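Local coordinates for protein mambaquaretin-1 (Dendroaspis angusticeps, PDB 5M4V) that selectively antagonises the vasopressin type 2 receptor, as a Kunitz-type peptide of mamba venom, at residues Q25-N28 with K29-F33. Numbering follows the deposited sequence.
Sequences QKTN and KCHSF
K29 leaves the turn of a beta hairpin with its backbone N-H turned back to the hydroxyl of T27, a short-range bond round the turn. The bond is weak: K29 N lies 3.0 Å from T27 OG1, but the N-H...O angle is only 133°. The T27 hydroxyl can reach it because OG1 stands between its own backbone N and carbonyl carbon (chi1 64°), which points the oxygen at the K29 backbone N. The lysine stem lies alongside the same oxygen, K29 CB coming to 3.4 Å of T27 OG1. Its CG rests against the turn backbone, 3.5 Å from T27 O, before the chain turns about its CG-CD bond and, in this one of two conformers, carries the amine away. Just before it, N28 takes up a left-handed backbone conformation as the chain reverses, and its OD1 is held by the hydroxyl of Y23 on the preceding strand.

C30 faces the other way and joins C51 of the C-terminal helix 48-55 in a disulfide. This is the central framework of the Kunitz (BPTI) fold: a twisted antiparallel hairpin of strands 18-24 and 29-35, tied by that cystine to the helix, with residues 25-28 making the connection.

At H31 the end of the side chain reaches back to T27. Its imidazole meets the threonine edge-on, NE2 lying 2.8 Å from T27 OG1 near the ring plane, and either group could be the donor. T27 CB also lies in plane at this edge, while the methyl CG2 approaches NE2 to 3.6 Å. The same hydroxyl also makes a weak bond to S24 O at the end of strand 18-24. The backbone of H31 is itself paired with Y22, and further along F33 pairs with A20, continuing the hairpin ladder away from the turn.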
ATOM      1  N   GLN A  25       4.333  -1.152  -9.116  1.00 17.33           N
ATOM      2  CA  GLN A  25       4.473  -0.994 -10.561  1.00 19.96           C
ATOM      3  C   GLN A  25       5.234  -2.097 -11.221  1.00 21.38           C
ATOM      4  O   GLN A  25       5.105  -2.322 -12.449  1.00 26.75           O
ATOM      5  CB  GLN A  25       5.231   0.311 -10.915  1.00 24.62           C
ATOM      6  CG  GLN A  25       4.538   1.411 -10.511  1.00 27.31           C
ATOM      7  CD  GLN A  25       5.150   2.680 -11.142  1.00 36.26           C
ATOM      8  OE1 GLN A  25       5.924   3.363 -10.544  1.00 38.11           O
ATOM      9  NE2 GLN A  25       4.813   2.975 -12.352  1.00 32.02           N
ATOM     10  N   LYS A  26       6.117  -2.786 -10.470  0.58 20.99           N
ATOM     11  CA  LYS A  26       6.882  -3.928 -11.058  0.58 22.00           C
ATOM     12  C   LYS A  26       5.928  -5.046 -11.516  0.58 24.09           C
ATOM     13  O   LYS A  26       6.226  -5.713 -12.493  0.58 31.96           O
ATOM     14  CB  LYS A  26       7.850  -4.488 -10.038  0.58 27.73           C
ATOM     15  CG  LYS A  26       8.872  -3.607  -9.444  0.58 30.05           C
ATOM     16  CD  LYS A  26       9.971  -3.163 -10.415  0.58 42.15           C
ATOM     17  CE  LYS A  26      10.930  -2.144  -9.732  0.58 46.96           C
ATOM     18  NZ  LYS A  26      12.048  -1.654 -10.518  0.58 42.96           N
ATOM     19  N   THR A  27       4.874  -5.363 -10.751  1.00 18.76           N
ATOM     20  CA  THR A  27       3.941  -6.486 -11.027  1.00 16.22           C
ATOM     21  C   THR A  27       2.635  -6.111 -11.572  1.00 16.80           C
ATOM     22  O   THR A  27       1.902  -7.003 -12.015  1.00 17.18           O
ATOM     23  CB  THR A  27       3.820  -7.208  -9.679  1.00 16.64           C
ATOM     24  OG1 THR A  27       3.229  -6.318  -8.766  1.00 15.81           O
ATOM     25  CG2 THR A  27       5.092  -7.684  -9.065  1.00 19.90           C
ATOM     26  N   ASN A  28       2.196  -4.795 -11.399  1.00 14.61           N
ATOM     27  CA  ASN A  28       0.785  -4.445 -11.613  1.00 14.18           C
ATOM     28  C   ASN A  28      -0.098  -5.217 -10.735  1.00 13.10           C
ATOM     29  O   ASN A  28      -1.291  -5.382 -11.020  1.00 15.82           O
ATOM     30  CB  ASN A  28       0.359  -4.561 -13.080  1.00 16.99           C
ATOM     31  CG  ASN A  28      -0.922  -3.810 -13.395  1.00 16.23           C
ATOM     32  OD1 ASN A  28      -1.118  -2.696 -12.967  1.00 16.55           O
ATOM     33  ND2 ASN A  28      -1.811  -4.404 -14.222  1.00 18.42           N
ATOM     34  N   LYS A  29       0.381  -5.520  -9.486  0.80 13.64           N
ATOM     35  CA  LYS A  29      -0.351  -6.232  -8.501  0.80 12.18           C
ATOM     36  C   LYS A  29      -0.259  -5.527  -7.153  0.80 11.47           C
ATOM     37  O   LYS A  29       0.699  -4.766  -6.880  0.80 11.90           O
ATOM     38  CB  LYS A  29       0.103  -7.664  -8.361  0.80 13.35           C
ATOM     39  CG  LYS A  29      -0.174  -8.512  -9.572  0.80 15.97           C
ATOM     40  CD  LYS A  29       0.248  -9.908  -9.453  0.80 20.01           C
ATOM     41  CE  LYS A  29      -1.033 -10.693  -9.289  0.80 31.17           C
ATOM     42  NZ  LYS A  29      -1.124 -12.189  -9.502  0.80 37.93           N
ATOM     43  N   CYS A  30      -1.232  -5.830  -6.302  1.00 10.63           N
ATOM     44  CA  CYS A  30      -1.133  -5.476  -4.890  1.00 10.12           C
ATOM     45  C   CYS A  30      -0.455  -6.557  -4.118  1.00 10.34           C
ATOM     46  O   CYS A  30      -0.516  -7.739  -4.435  1.00 11.73           O
ATOM     47  CB  CYS A  30      -2.530  -5.243  -4.371  1.00 11.52           C
ATOM     48  SG  CYS A  30      -3.329  -3.746  -5.048  1.00 12.63           S
ATOM     49  N   HIS A  31       0.259  -6.124  -3.017  1.00 10.13           N
ATOM     50  CA  HIS A  31       1.023  -7.000  -2.160  1.00 10.41           C
ATOM     51  C   HIS A  31       0.802  -6.582  -0.710  1.00 10.04           C
ATOM     52  O   HIS A  31       0.469  -5.441  -0.428  1.00 10.95           O
ATOM     53  CB  HIS A  31       2.534  -6.922  -2.471  1.00 11.45           C
ATOM     54  CG  HIS A  31       2.843  -7.239  -3.902  1.00 11.96           C
ATOM     55  ND1 HIS A  31       3.100  -8.517  -4.350  1.00 13.31           N
ATOM     56  CD2 HIS A  31       2.853  -6.466  -5.010  1.00 13.02           C
ATOM     57  CE1 HIS A  31       3.255  -8.469  -5.697  1.00 14.11           C
ATOM     58  NE2 HIS A  31       3.140  -7.253  -6.100  1.00 13.74           N
ATOM     59  N   SER A  32       1.039  -7.509   0.214  0.79 10.91           N
ATOM     60  CA  SER A  32       1.000  -7.197   1.628  0.79 11.29           C
ATOM     61  C   SER A  32       2.223  -6.436   2.090  0.79 11.91           C
ATOM     62  O   SER A  32       3.333  -6.645   1.622  0.79 13.24           O
ATOM     63  CB  SER A  32       0.949  -8.515   2.446  0.79 13.19           C
ATOM     64  OG  SER A  32      -0.338  -9.119   2.337  0.79 15.28           O
ATOM     65  N   PHE A  33       2.038  -5.592   3.119  1.00 11.82           N
ATOM     66  CA  PHE A  33       3.155  -5.088   3.891  1.00 12.47           C
ATOM     67  C   PHE A  33       2.669  -4.827   5.291  1.00 13.28           C
ATOM     68  O   PHE A  33       1.505  -4.782   5.585  1.00 14.54           O
ATOM     69  CB  PHE A  33       3.816  -3.854   3.241  1.00 12.28           C
ATOM     70  CG  PHE A  33       3.103  -2.507   3.432  1.00 11.11           C
ATOM     71  CD1 PHE A  33       1.911  -2.240   2.790  1.00 11.49           C
ATOM     72  CD2 PHE A  33       3.655  -1.509   4.185  1.00 11.85           C
ATOM     73  CE1 PHE A  33       1.329  -0.983   2.853  1.00 11.12           C
ATOM     74  CE2 PHE A  33       3.065  -0.250   4.264  1.00 11.62           C
ATOM     75  CZ  PHE A  33       1.917  -0.001   3.585  1.00 11.31           C
TER